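Local atomic coordinates of putative Oleoyl-[acyl-carrier protein] thioesterase (Lactobacillus plantarum, PDB entry 2OWN), a protein that probably hydrolyses the thioester of oleoyl-[acyl-carrier protein], releasing the fatty acid, and is built as a double-hotdog acyl-ACP thioesterase. Residues 200-205 with 250-255; 29-34 with 70-75; 59-64 with 126-131; 64-69 with 116-121. One frame throughout, in Å; residues are numbered along the deposited sequence.

Contact 1. Residues 200-205 with 250-255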
loop_
_atom_site.group_PDB
_atom_site.type_symbol
_atom_site.label_atom_id
_atom_site.label_comp_id
_atom_site.label_asym_id
_atom_site.label_seq_id
_atom_site.Cartn_x
_atom_site.Cartn_y
_atom_site.Cartn_z
ATOM N N HIS B 200 -15.445 13.757 -6.480
ATOM C CA HIS B 200 -16.322 12.576 -6.567
ATOM C C HIS B 200 -16.025 11.563 -5.455
ATOM O O HIS B 200 -14.854 11.301 -5.171
ATOM C CB HIS B 200 -16.239 11.895 -7.947
ATOM C CG HIS B 200 -16.817 12.713 -9.054
ATOM N ND1 HIS B 200 -16.072 13.624 -9.769
ATOM C CD2 HIS B 200 -18.079 12.802 -9.532
ATOM C CE1 HIS B 200 -16.849 14.234 -10.643
ATOM N NE2 HIS B 200 -18.073 13.754 -10.520
ATOM N N ASP B 201 -17.086 11.057 -4.824
ATOM C CA ASP B 201 -17.040 10.038 -3.763
ATOM C C ASP B 201 -17.650 8.754 -4.299
ATOM O O ASP B 201 -18.588 8.805 -5.087
ATOM C CB ASP B 201 -17.804 10.490 -2.510
ATOM C CG ASP B 201 -17.078 11.571 -1.716
ATOM O OD1 ASP B 201 -15.933 11.927 -2.045
ATOM O OD2 ASP B 201 -17.651 12.053 -0.720
ATOM N N LEU B 202 -17.137 7.620 -3.824
ATOM C CA LEU B 202 -17.598 6.289 -4.245
ATOM C C LEU B 202 -18.972 5.969 -3.657
ATOM O O LEU B 202 -19.215 6.237 -2.474
ATOM C CB LEU B 202 -16.596 5.207 -3.819
ATOM C CG LEU B 202 -15.213 5.296 -4.468
ATOM C CD1 LEU B 202 -14.189 4.558 -3.644
ATOM C CD2 LEU B 202 -15.253 4.805 -5.931
ATOM N N VAL B 203 -19.864 5.469 -4.516
ATOM C CA VAL B 203 -21.224 5.044 -4.169
ATOM C C VAL B 203 -21.345 3.523 -4.357
ATOM O O VAL B 203 -21.848 2.836 -3.454
ATOM C CB VAL B 203 -22.308 5.805 -4.997
ATOM C CG1 VAL B 203 -23.725 5.338 -4.664
ATOM C CG2 VAL B 203 -22.199 7.297 -4.750
ATOM N N HIS B 204 -20.915 3.017 -5.522
ATOM C CA HIS B 204 -20.993 1.591 -5.854
ATOM C C HIS B 204 -19.863 1.139 -6.793
ATOM O O HIS B 204 -19.357 1.955 -7.563
ATOM C CB HIS B 204 -22.360 1.340 -6.509
ATOM C CG HIS B 204 -22.849 -0.063 -6.390
ATOM N ND1 HIS B 204 -22.515 -1.067 -7.273
ATOM C CD2 HIS B 204 -23.679 -0.619 -5.478
ATOM C CE1 HIS B 204 -23.110 -2.187 -6.891
ATOM N NE2 HIS B 204 -23.820 -1.939 -5.810
ATOM N N VAL B 205 -19.460 -0.135 -6.692
ATOM C CA VAL B 205 -18.419 -0.751 -7.544
ATOM C C VAL B 205 -18.783 -2.213 -7.905
ATOM O O VAL B 205 -19.146 -2.975 -7.012
ATOM C CB VAL B 205 -17.009 -0.765 -6.871
ATOM C CG1 VAL B 205 -15.946 -1.327 -7.821
ATOM C CG2 VAL B 205 -16.577 0.639 -6.392
ATOM N N VAL B 250 -14.848 -3.345 -14.927
ATOM C CA VAL B 250 -15.380 -2.644 -13.748
ATOM C C VAL B 250 -16.270 -1.436 -14.077
ATOM O O VAL B 250 -15.979 -0.680 -15.016
ATOM C CB VAL B 250 -14.197 -2.196 -12.803
ATOM C CG1 VAL B 250 -14.649 -1.299 -11.608
ATOM C CG2 VAL B 250 -13.413 -3.405 -12.289
ATOM N N THR B 251 -17.360 -1.296 -13.315
ATOM C CA THR B 251 -18.279 -0.156 -13.412
ATOM C C THR B 251 -18.369 0.449 -12.003
ATOM O O THR B 251 -18.645 -0.276 -11.048
ATOM C CB THR B 251 -19.629 -0.525 -14.006
ATOM O OG1 THR B 251 -19.423 -0.943 -15.360
ATOM C CG2 THR B 251 -20.562 0.690 -14.008
ATOM N N ILE B 252 -18.120 1.760 -11.897
ATOM C CA ILE B 252 -18.153 2.491 -10.624
ATOM C C ILE B 252 -19.195 3.608 -10.699
ATOM O O ILE B 252 -19.235 4.341 -11.693
ATOM C CB ILE B 252 -16.769 3.098 -10.243
ATOM C CG1 ILE B 252 -15.668 2.029 -10.218
ATOM C CG2 ILE B 252 -16.826 3.813 -8.869
ATOM C CD1 ILE B 252 -14.273 2.583 -9.942
ATOM N N GLN B 253 -20.021 3.710 -9.654
ATOM C CA GLN B 253 -21.024 4.758 -9.501
ATOM C C GLN B 253 -20.416 5.729 -8.480
ATOM O O GLN B 253 -19.940 5.295 -7.410
ATOM C CB GLN B 253 -22.369 4.192 -9.036
ATOM C CG GLN B 253 -22.940 3.058 -9.934
ATOM C CD GLN B 253 -23.217 3.462 -11.387
ATOM O OE1 GLN B 253 -23.264 4.643 -11.729
ATOM N NE2 GLN B 253 -23.437 2.467 -12.240
ATOM N N TRP B 254 -20.414 7.023 -8.826
ATOM C CA TRP B 254 -19.853 8.100 -8.003
ATOM C C TRP B 254 -20.859 9.188 -7.703
ATOM O O TRP B 254 -21.729 9.415 -8.526
ATOM C CB TRP B 254 -18.727 8.802 -8.759
ATOM C CG TRP B 254 -17.601 7.975 -9.209
ATOM C CD1 TRP B 254 -17.554 7.234 -10.342
ATOM C CD2 TRP B 254 -16.310 7.864 -8.595
ATOM N NE1 TRP B 254 -16.328 6.641 -10.465
ATOM C CE2 TRP B 254 -15.543 6.985 -9.406
ATOM C CE3 TRP B 254 -15.728 8.396 -7.423
ATOM C CZ2 TRP B 254 -14.198 6.636 -9.107
ATOM C CZ3 TRP B 254 -14.390 8.046 -7.103
ATOM C CH2 TRP B 254 -13.638 7.166 -7.955
ATOM N N ARG B 255 -20.690 9.879 -6.569
ATOM C CA ARG B 255 -21.537 11.021 -6.176
ATOM C C ARG B 255 -20.691 12.268 -6.444
ATOM O O ARG B 255 -19.578 12.358 -5.933
ATOM C CB ARG B 255 -21.945 10.989 -4.702
ATOM C CG ARG B 255 -22.975 12.070 -4.342
ATOM C CD ARG B 255 -23.460 12.015 -2.904
ATOM N NE ARG B 255 -22.438 12.402 -1.923
ATOM C CZ ARG B 255 -21.566 11.601 -1.285
ATOM N NH1 ARG B 255 -21.502 10.269 -1.496
ATOM N NH2 ARG B 255 -20.713 12.157 -0.410
HETATM O O HOH W 1 -21.079 -0.144 -9.740
#
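Leu202 drops one methyl onto the indole of Trp254, a knob seated on the face of the large ring, in the angle between it and Ile252. Its CD2 lies 3.6 Å from the centroid of the six-membered ring and only 16° off the ring normal, a CH-pi contact. The same methyl is wedged against Ile252 CG2, tighter than usual at 3.5 Å between Leu202 CD2 and that carbon. Trp254 CG stands anti to the carbonyl carbon (chi1 -57°), which brings the indole alongside Leu202. His200 CB meets Trp254 CE3 at 3.6 Å. With an alanine in place of Trp254, the methyl of Leu202 would probably lose the surface it rests on and a gap would open beside His200.

The backbones carrying these side chains are antiparallel strands joined through a classic beta bulge: Val203 N and His204 N both donate to Gln253 O, approaching from the same face of its carbonyl plane. On the other face of the sheet, Arg255 NH2 makes a salt bridge with Asp201 OD2 at 3.1 Å, the carboxylate and guanidinium planes 75° apart, while Asp201 OD1 is held by Arg28. A water bridges His204 ND1 and Thr251 O.

Strand 200-209 is flanked by strands 246-256 and 61-72, with strand 233-241 beyond 246-256; Leu31 of helix 31-48 packs on Leu202 and Val205, and Phe196 meets the Trp254 ring edge to face.

Contact 2. Residues 29-34 with 70-75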
loop_
_atom_site.group_PDB
_atom_site.type_symbol
_atom_site.label_atom_id
_atom_site.label_comp_id
_atom_site.label_asym_id
_atom_site.label_seq_id
_atom_site.Cartn_x
_atom_site.Cartn_y
_atom_site.Cartn_z
ATOM N N ALA B 29 -9.844 6.084 2.955
ATOM C CA ALA B 29 -9.359 4.787 2.464
ATOM C C ALA B 29 -9.618 4.601 0.973
ATOM O O ALA B 29 -10.662 5.014 0.468
ATOM C CB ALA B 29 -10.004 3.621 3.239
ATOM N N THR B 30 -8.644 4.018 0.284
ATOM C CA THR B 30 -8.749 3.732 -1.137
ATOM C C THR B 30 -9.536 2.425 -1.312
ATOM O O THR B 30 -9.737 1.682 -0.329
ATOM C CB THR B 30 -7.365 3.518 -1.776
ATOM O OG1 THR B 30 -6.752 2.363 -1.195
ATOM C CG2 THR B 30 -6.452 4.755 -1.577
ATOM N N LEU B 31 -9.968 2.152 -2.548
ATOM C CA LEU B 31 -10.643 0.870 -2.891
ATOM C C LEU B 31 -9.704 -0.323 -2.687
ATOM O O LEU B 31 -10.172 -1.402 -2.311
ATOM C CB LEU B 31 -11.213 0.838 -4.333
ATOM C CG LEU B 31 -12.539 1.540 -4.555
ATOM C CD1 LEU B 31 -12.862 1.703 -6.048
ATOM C CD2 LEU B 31 -13.650 0.777 -3.821
ATOM N N THR B 32 -8.409 -0.123 -2.985
ATOM C CA THR B 32 -7.338 -1.124 -2.770
ATOM C C THR B 32 -7.364 -1.529 -1.283
ATOM O O THR B 32 -7.486 -2.721 -0.992
ATOM C CB THR B 32 -5.963 -0.595 -3.195
ATOM O OG1 THR B 32 -6.045 -0.129 -4.550
ATOM C CG2 THR B 32 -4.883 -1.675 -3.079
ATOM N N THR B 33 -7.354 -0.529 -0.387
ATOM C CA THR B 33 -7.443 -0.754 1.083
ATOM C C THR B 33 -8.739 -1.459 1.512
ATOM O O THR B 33 -8.678 -2.346 2.357
ATOM C CB THR B 33 -7.297 0.552 1.887
ATOM O OG1 THR B 33 -5.968 1.024 1.707
ATOM C CG2 THR B 33 -7.580 0.366 3.428
ATOM N N LEU B 34 -9.876 -1.053 0.921
ATOM C CA LEU B 34 -11.209 -1.628 1.232
ATOM C C LEU B 34 -11.219 -3.136 0.972
ATOM O O LEU B 34 -11.624 -3.897 1.858
ATOM C CB LEU B 34 -12.338 -0.946 0.449
ATOM C CG LEU B 34 -13.774 -1.279 0.879
ATOM C CD1 LEU B 34 -14.036 -0.722 2.271
ATOM C CD2 LEU B 34 -14.776 -0.716 -0.102
ATOM N N ILE B 70 -19.838 -3.994 -4.580
ATOM C CA ILE B 70 -19.542 -3.173 -3.385
ATOM C C ILE B 70 -20.542 -2.020 -3.300
ATOM O O ILE B 70 -20.670 -1.286 -4.272
ATOM C CB ILE B 70 -18.096 -2.593 -3.438
ATOM C CG1 ILE B 70 -17.044 -3.672 -3.781
ATOM C CG2 ILE B 70 -17.739 -1.872 -2.118
ATOM C CD1 ILE B 70 -15.645 -3.139 -3.938
ATOM N N ASP B 71 -21.251 -1.908 -2.168
ATOM C CA ASP B 71 -22.229 -0.852 -1.874
ATOM C C ASP B 71 -21.523 0.027 -0.847
ATOM O O ASP B 71 -21.327 -0.419 0.274
ATOM C CB ASP B 71 -23.533 -1.466 -1.327
ATOM C CG ASP B 71 -24.624 -0.430 -0.991
ATOM O OD1 ASP B 71 -24.516 0.771 -1.317
ATOM O OD2 ASP B 71 -25.646 -0.850 -0.402
ATOM N N ILE B 72 -21.160 1.259 -1.227
ATOM C CA ILE B 72 -20.430 2.199 -0.354
ATOM C C ILE B 72 -21.311 3.354 0.161
ATOM O O ILE B 72 -21.788 4.156 -0.639
ATOM C CB ILE B 72 -19.161 2.768 -1.081
ATOM C CG1 ILE B 72 -18.242 1.624 -1.552
ATOM C CG2 ILE B 72 -18.376 3.735 -0.169
ATOM C CD1 ILE B 72 -17.047 2.060 -2.328
ATOM N N THR B 73 -21.521 3.407 1.488
ATOM C CA THR B 73 -22.254 4.495 2.181
ATOM C C THR B 73 -21.219 5.631 2.307
ATOM O O THR B 73 -21.491 6.776 1.933
ATOM C CB THR B 73 -22.827 4.052 3.538
ATOM O OG1 THR B 73 -23.773 2.996 3.320
ATOM C CG2 THR B 73 -23.523 5.205 4.261
ATOM N N ARG B 74 -20.070 5.306 2.900
ATOM C CA ARG B 74 -18.909 6.222 2.971
ATOM C C ARG B 74 -17.640 5.403 3.187
ATOM O O ARG B 74 -17.699 4.372 3.865
ATOM C CB ARG B 74 -19.021 7.334 4.024
ATOM C CG ARG B 74 -18.875 6.956 5.497
ATOM C CD ARG B 74 -18.804 8.196 6.327
ATOM N NE ARG B 74 -18.580 7.868 7.729
ATOM C CZ ARG B 74 -17.401 7.625 8.317
ATOM N NH1 ARG B 74 -16.242 7.611 7.636
ATOM N NH2 ARG B 74 -17.392 7.351 9.628
HETATM N N MSE B 75 -16.519 5.866 2.635
HETATM C CA MSE B 75 -15.236 5.178 2.792
HETATM C C MSE B 75 -14.673 5.460 4.182
HETATM O O MSE B 75 -14.941 6.547 4.728
HETATM C CB MSE B 75 -14.212 5.592 1.723
HETATM C CG MSE B 75 -14.636 5.204 0.317
HETATM SE SE MSE B 75 -14.706 3.265 0.091
HETATM C CE MSE B 75 -12.831 2.886 -0.190
#
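In the N-terminal hotdog domain, the first turn of helix 31-48 packs on the end of strand 61-72 and the loop after it. Selenomethionine Met75 reaches over from that loop, its chain bent at both chi2 (-66°) and chi3 (-80°), which turns the terminal methyl in against the start of the helix. Met75 CE comes to 3.1 Å from Ala29 O and also lies close to Thr30 O, while Leu34 CB covers it at 3.9 Å from Met75 CE.

Along the strand, Leu34 and Ile70 lie alongside with their ends pointing opposite ways, Leu34 CD2 touching Ile70 CG2 at 3.8 Å. Leu31 CD2 meets Ile72 CD1 at 3.9 Å, and Leu31 also packs on Phe185 and Val189 of helix 184-191. Thr30 is the N-cap: its OG1 accepts a nearly straight bond from Thr33 N (3.1 Å, 168°). Phe171 of the second subunit packs on Thr30 and Thr32.

No hydrogen bond crosses between the two segments. The helix therefore sits on the sheet through branched aliphatic groups and one selenomethionine methyl. Its polar groups are satisfied in other directions: Thr30 OG1 caps within the turn, whereas the hydroxyl of Thr32 bonds to Asp186 and Ala182 and that of Thr33 to Glu22.

Contact 3. Residues 59-64 with 126-131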
loop_
_atom_site.group_PDB
_atom_site.type_symbol
_atom_site.label_atom_id
_atom_site.label_comp_id
_atom_site.label_asym_id
_atom_site.label_seq_id
_atom_site.Cartn_x
_atom_site.Cartn_y
_atom_site.Cartn_z
ATOM N N HIS B 59 -4.508 -29.928 -1.092
ATOM C CA HIS B 59 -5.570 -30.643 -1.847
ATOM C C HIS B 59 -5.548 -30.371 -3.393
ATOM O O HIS B 59 -6.475 -30.802 -4.098
ATOM C CB HIS B 59 -6.970 -30.326 -1.262
ATOM C CG HIS B 59 -7.139 -30.748 0.164
ATOM N ND1 HIS B 59 -6.940 -29.892 1.225
ATOM C CD2 HIS B 59 -7.480 -31.943 0.704
ATOM C CE1 HIS B 59 -7.154 -30.539 2.357
ATOM N NE2 HIS B 59 -7.485 -31.785 2.069
ATOM N N GLY B 60 -4.501 -29.701 -3.917
ATOM C CA GLY B 60 -4.360 -29.384 -5.347
ATOM C C GLY B 60 -5.378 -28.391 -5.882
ATOM O O GLY B 60 -5.761 -28.491 -7.050
ATOM N N VAL B 61 -5.801 -27.446 -5.031
ATOM C CA VAL B 61 -6.807 -26.406 -5.343
ATOM C C VAL B 61 -6.574 -25.096 -4.571
ATOM O O VAL B 61 -5.826 -25.067 -3.591
ATOM C CB VAL B 61 -8.262 -26.903 -5.045
ATOM C CG1 VAL B 61 -8.727 -27.925 -6.072
ATOM C CG2 VAL B 61 -8.363 -27.464 -3.621
ATOM N N GLY B 62 -7.225 -24.029 -5.033
ATOM C CA GLY B 62 -7.136 -22.693 -4.409
ATOM C C GLY B 62 -8.317 -21.806 -4.766
ATOM O O GLY B 62 -8.820 -21.895 -5.894
ATOM N N TRP B 63 -8.752 -20.966 -3.815
ATOM C CA TRP B 63 -9.876 -20.037 -4.022
ATOM C C TRP B 63 -9.441 -18.882 -4.937
ATOM O O TRP B 63 -8.354 -18.320 -4.747
ATOM C CB TRP B 63 -10.427 -19.473 -2.707
ATOM C CG TRP B 63 -11.101 -20.471 -1.831
ATOM C CD1 TRP B 63 -10.599 -21.056 -0.706
ATOM C CD2 TRP B 63 -12.413 -21.007 -2.015
ATOM N NE1 TRP B 63 -11.522 -21.916 -0.162
ATOM C CE2 TRP B 63 -12.648 -21.914 -0.944
ATOM C CE3 TRP B 63 -13.425 -20.810 -2.983
ATOM C CZ2 TRP B 63 -13.865 -22.637 -0.808
ATOM C CZ3 TRP B 63 -14.652 -21.525 -2.854
ATOM C CH2 TRP B 63 -14.854 -22.431 -1.768
ATOM N N VAL B 64 -10.280 -18.579 -5.934
ATOM C CA VAL B 64 -10.059 -17.508 -6.920
ATOM C C VAL B 64 -11.350 -16.697 -7.033
ATOM O O VAL B 64 -12.362 -17.253 -7.465
ATOM C CB VAL B 64 -9.670 -18.114 -8.306
ATOM C CG1 VAL B 64 -9.526 -17.034 -9.399
ATOM C CG2 VAL B 64 -8.381 -18.924 -8.192
ATOM N N ARG B 126 -7.907 -25.395 -14.152
ATOM C CA ARG B 126 -9.328 -25.491 -14.564
ATOM C C ARG B 126 -10.281 -25.327 -13.369
ATOM O O ARG B 126 -9.887 -25.571 -12.219
ATOM C CB ARG B 126 -9.587 -26.831 -15.252
ATOM N N ILE B 127 -11.536 -24.966 -13.658
ATOM C CA ILE B 127 -12.577 -24.736 -12.637
ATOM C C ILE B 127 -13.074 -26.096 -12.093
ATOM O O ILE B 127 -13.977 -26.711 -12.683
ATOM C CB ILE B 127 -13.794 -23.845 -13.144
ATOM C CG1 ILE B 127 -13.397 -22.397 -13.505
ATOM C CG2 ILE B 127 -14.904 -23.735 -12.081
ATOM C CD1 ILE B 127 -12.525 -22.188 -14.745
ATOM N N VAL B 128 -12.453 -26.557 -10.999
ATOM C CA VAL B 128 -12.834 -27.826 -10.328
ATOM C C VAL B 128 -14.054 -27.609 -9.414
ATOM O O VAL B 128 -14.410 -26.463 -9.099
ATOM C CB VAL B 128 -11.664 -28.475 -9.509
ATOM C CG1 VAL B 128 -10.483 -28.763 -10.420
ATOM C CG2 VAL B 128 -11.221 -27.611 -8.314
ATOM N N LYS B 129 -14.676 -28.714 -8.992
ATOM C CA LYS B 129 -15.848 -28.682 -8.083
ATOM C C LYS B 129 -15.415 -28.272 -6.669
ATOM O O LYS B 129 -14.265 -28.536 -6.271
ATOM C CB LYS B 129 -16.563 -30.040 -8.026
ATOM C CG LYS B 129 -17.123 -30.516 -9.354
ATOM C CD LYS B 129 -17.789 -31.869 -9.216
ATOM C CE LYS B 129 -18.362 -32.343 -10.539
ATOM N NZ LYS B 129 -19.007 -33.680 -10.420
ATOM N N ILE B 130 -16.322 -27.621 -5.927
ATOM C CA ILE B 130 -16.049 -27.169 -4.548
ATOM C C ILE B 130 -16.047 -28.383 -3.603
ATOM O O ILE B 130 -17.019 -29.147 -3.581
ATOM C CB ILE B 130 -17.051 -26.089 -4.033
ATOM C CG1 ILE B 130 -16.997 -24.835 -4.915
ATOM C CG2 ILE B 130 -16.752 -25.699 -2.573
ATOM C CD1 ILE B 130 -17.907 -23.705 -4.467
ATOM N N LEU B 131 -14.956 -28.535 -2.845
ATOM C CA LEU B 131 -14.780 -29.610 -1.869
ATOM C C LEU B 131 -15.542 -29.169 -0.606
ATOM O O LEU B 131 -15.227 -28.081 -0.091
ATOM C CB LEU B 131 -13.296 -29.833 -1.532
ATOM C CG LEU B 131 -12.334 -30.180 -2.674
ATOM C CD1 LEU B 131 -10.899 -30.218 -2.161
ATOM C CD2 LEU B 131 -12.694 -31.499 -3.357
#
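An apolar contact without hydrogen bonds fastens the outer end of strand 61-72 to the chain around 126-131, at the periphery of the N-terminal hotdog domain. The two backbones keep apart, with Val61 CA and Val128 CA 7.9 Å from each other, and their touching parts run 106° apart, so side chains alone bridge the space. Strand 109-121 bonds to both: Gly62 is hydrogen-bonded to Met120 and Val128 to Met119.

Leu131 CD1 is shared by two partners, lying 4.0 Å from Val61 CG2 and as far from His59 CB. Farther along, Ile130 runs roughly perpendicular to the Trp63 side chain, Trp63 CH2 meeting Ile130 CG2 at 3.9 Å. Trp63 and Ile130 share Val135 and Ala96 of strand 95-103 as neighbours, Val135 coming from a loop; an unidentified bound molecule also lies near Trp63.

The valine pair is the tightest point. With Val61 chi1 at -73°, CG1 is anti to the carbonyl carbon and faces the other segment, whereas Val128 offers CG2, the methyl lying between its backbone N and carbonyl carbon. The two side chains meet at a slant, and Val61 CG1 comes to 3.4 Å from Val128 CG2, closer than an ordinary methyl contact.

Contact 4. Residues 64-69 with 116-121. With SO4 (sulfate ion), chain O.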
loop_
_atom_site.group_PDB
_atom_site.type_symbol
_atom_site.label_atom_id
_atom_site.label_comp_id
_atom_site.label_asym_id
_atom_site.label_seq_id
_atom_site.Cartn_x
_atom_site.Cartn_y
_atom_site.Cartn_z
ATOM N N VAL B 64 -10.280 -18.579 -5.934
ATOM C CA VAL B 64 -10.059 -17.508 -6.920
ATOM C C VAL B 64 -11.350 -16.697 -7.033
ATOM O O VAL B 64 -12.362 -17.253 -7.465
ATOM C CB VAL B 64 -9.670 -18.114 -8.306
ATOM C CG1 VAL B 64 -9.526 -17.034 -9.399
ATOM C CG2 VAL B 64 -8.381 -18.924 -8.192
ATOM N N VAL B 65 -11.320 -15.418 -6.613
ATOM C CA VAL B 65 -12.505 -14.532 -6.689
ATOM C C VAL B 65 -12.731 -14.147 -8.162
ATOM O O VAL B 65 -11.794 -13.707 -8.844
ATOM C CB VAL B 65 -12.453 -13.251 -5.764
ATOM C CG1 VAL B 65 -11.315 -12.302 -6.108
ATOM C CG2 VAL B 65 -13.797 -12.507 -5.791
ATOM N N THR B 66 -13.953 -14.395 -8.633
ATOM C CA THR B 66 -14.401 -14.091 -9.993
ATOM C C THR B 66 -15.206 -12.788 -10.062
ATOM O O THR B 66 -15.121 -12.095 -11.084
ATOM C CB THR B 66 -15.251 -15.248 -10.588
ATOM O OG1 THR B 66 -16.407 -15.487 -9.772
ATOM C CG2 THR B 66 -14.428 -16.526 -10.680
ATOM N N GLN B 67 -15.969 -12.465 -8.997
ATOM C CA GLN B 67 -16.827 -11.279 -8.932
ATOM C C GLN B 67 -16.868 -10.543 -7.583
ATOM O O GLN B 67 -16.694 -11.176 -6.542
ATOM C CB GLN B 67 -18.280 -11.699 -9.199
ATOM C CG GLN B 67 -18.525 -12.624 -10.404
ATOM C CD GLN B 67 -19.988 -12.900 -10.698
ATOM O OE1 GLN B 67 -20.896 -12.280 -10.140
ATOM N NE2 GLN B 67 -20.219 -13.843 -11.599
ATOM N N TYR B 68 -17.100 -9.219 -7.643
ATOM C CA TYR B 68 -17.324 -8.324 -6.480
ATOM C C TYR B 68 -18.430 -7.297 -6.811
ATOM O O TYR B 68 -18.472 -6.786 -7.927
ATOM C CB TYR B 68 -16.120 -7.483 -6.009
ATOM C CG TYR B 68 -15.045 -8.166 -5.221
ATOM C CD1 TYR B 68 -15.302 -8.633 -3.910
ATOM C CD2 TYR B 68 -13.718 -8.214 -5.691
ATOM C CE1 TYR B 68 -14.273 -9.241 -3.119
ATOM C CE2 TYR B 68 -12.671 -8.812 -4.914
ATOM C CZ TYR B 68 -12.959 -9.323 -3.627
ATOM O OH TYR B 68 -11.959 -9.913 -2.870
ATOM N N ALA B 69 -19.305 -7.048 -5.835
ATOM C CA ALA B 69 -20.362 -6.018 -5.876
ATOM C C ALA B 69 -20.156 -5.290 -4.540
ATOM O O ALA B 69 -20.253 -5.934 -3.500
ATOM C CB ALA B 69 -21.740 -6.611 -5.976
ATOM N N ILE B 116 -18.303 -13.663 -5.452
ATOM C CA ILE B 116 -18.351 -15.031 -5.985
ATOM C C ILE B 116 -16.899 -15.541 -6.100
ATOM O O ILE B 116 -16.030 -14.812 -6.598
ATOM C CB ILE B 116 -19.090 -15.117 -7.349
ATOM C CG1 ILE B 116 -20.536 -14.600 -7.248
ATOM C CG2 ILE B 116 -19.115 -16.564 -7.885
ATOM C CD1 ILE B 116 -21.461 -15.388 -6.325
ATOM N N TRP B 117 -16.668 -16.775 -5.631
ATOM C CA TRP B 117 -15.362 -17.453 -5.642
ATOM C C TRP B 117 -15.478 -18.857 -6.260
ATOM O O TRP B 117 -16.498 -19.525 -6.066
ATOM C CB TRP B 117 -14.836 -17.590 -4.218
ATOM C CG TRP B 117 -14.586 -16.311 -3.475
ATOM C CD1 TRP B 117 -15.519 -15.513 -2.871
ATOM C CD2 TRP B 117 -13.311 -15.723 -3.187
ATOM N NE1 TRP B 117 -14.908 -14.442 -2.264
ATOM C CE2 TRP B 117 -13.556 -14.542 -2.429
ATOM C CE3 TRP B 117 -11.977 -16.065 -3.509
ATOM C CZ2 TRP B 117 -12.514 -13.686 -1.981
ATOM C CZ3 TRP B 117 -10.920 -15.216 -3.056
ATOM C CH2 TRP B 117 -11.209 -14.035 -2.298
ATOM N N VAL B 118 -14.422 -19.292 -6.958
ATOM C CA VAL B 118 -14.324 -20.623 -7.614
ATOM C C VAL B 118 -12.993 -21.320 -7.260
ATOM O O VAL B 118 -11.989 -20.631 -7.016
ATOM C CB VAL B 118 -14.475 -20.519 -9.157
ATOM C CG1 VAL B 118 -15.857 -20.001 -9.516
ATOM C CG2 VAL B 118 -13.390 -19.633 -9.782
HETATM N N MSE B 119 -12.994 -22.665 -7.231
HETATM C CA MSE B 119 -11.776 -23.443 -6.931
HETATM C C MSE B 119 -11.043 -23.781 -8.231
HETATM O O MSE B 119 -11.589 -24.507 -9.072
HETATM C CB MSE B 119 -12.045 -24.717 -6.138
HETATM C CG MSE B 119 -12.797 -24.492 -4.844
HETATM SE SE MSE B 119 -12.376 -25.850 -3.516
HETATM C CE MSE B 119 -10.633 -25.143 -3.030
HETATM N N MSE B 120 -9.834 -23.220 -8.385
HETATM C CA MSE B 120 -8.945 -23.431 -9.539
HETATM C C MSE B 120 -7.865 -24.433 -9.145
HETATM O O MSE B 120 -7.250 -24.277 -8.082
HETATM C CB MSE B 120 -8.283 -22.119 -9.991
HETATM C CG MSE B 120 -9.232 -21.097 -10.612
HETATM SE SE MSE B 120 -9.936 -21.623 -12.360
HETATM C CE MSE B 120 -8.268 -21.641 -13.374
ATOM N N SER B 121 -7.630 -25.436 -10.003
ATOM C CA SER B 121 -6.608 -26.476 -9.766
ATOM C C SER B 121 -5.189 -25.890 -9.904
ATOM O O SER B 121 -4.974 -24.972 -10.704
ATOM C CB SER B 121 -6.793 -27.660 -10.723
ATOM O OG SER B 121 -5.857 -28.701 -10.488
HETATM S S SO4 O . -22.549 -13.678 -14.339
HETATM O O1 SO4 O . -23.217 -12.414 -14.083
HETATM O O2 SO4 O . -21.213 -13.405 -14.861
HETATM O O3 SO4 O . -22.461 -14.423 -13.087
HETATM O O4 SO4 O . -23.310 -14.471 -15.299
#
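Strands 64-69 and 116-121 run antiparallel, their segment axes 148° apart, and a classic beta bulge sets Thr66 and Gln67 together opposite Ile116. Thr66 N donates to Ile116 O at 2.9 Å, whereas the bonds to that oxygen from Thr66 OG1 and Gln67 N are weak, so one carbonyl gathers three donors.

Val65 sits over the face of Trp117: its CB is 3.4 Å from the centroid of the six-membered ring and 4° off the normal, a CH-pi contact. Chi1 of Trp117 (-62°) puts CG anti to its carbonyl carbon, and the indole lies against the neighbouring strand. Tyr68 OH comes near Trp117 CZ2, at 3.9 Å. A serine in place of Trp117 would probably leave Val65 without its flat support and open a gap beside the Tyr68 hydroxyl. The Val64 and Val118 side chains lie on the face away from Trp117; Thr66 CG2 presses on Val118 CG2, and Met120 CG on Val64 CG2, each pair at a tight 3.4 Å. The extended Gln67 side chain runs beside Ile116 and donates from NE2 to sulfate O3 at 2.8 Å, the ion being probably a crystallisation component.

Strand 61-72 also bonds along its other edge to strand 200-209, where Tyr209 packs on Val65 and Tyr68, and Val207 on Tyr68; strand 109-121 is bordered in turn by strand 95-103, whose Phe95 covers Ile116 and Val118.

Strand 61-72 is the common thread. Contacts 3, 4 and 2 follow it from start to end, and contact 1 lies on its neighbour, strand 200-209. Contacts 3 and 4 share Val64, and their centres are 10 Å apart; contact 4 is nested within the loop that contact 3 closes. Contacts 1 and 2 likewise have centres 10 Å apart and are joined by probable backbone hydrogen bonds, Val205 to Ile70 and Val203 to Ile72. The two pairs lie on opposite sides of the chain's centre, contacts 1 and 3 being 32 Å apart between centres. Because contact 1 belongs to the C-terminal hotdog half and the others to the N-terminal one, the 61-72/200-209 junction unites the two.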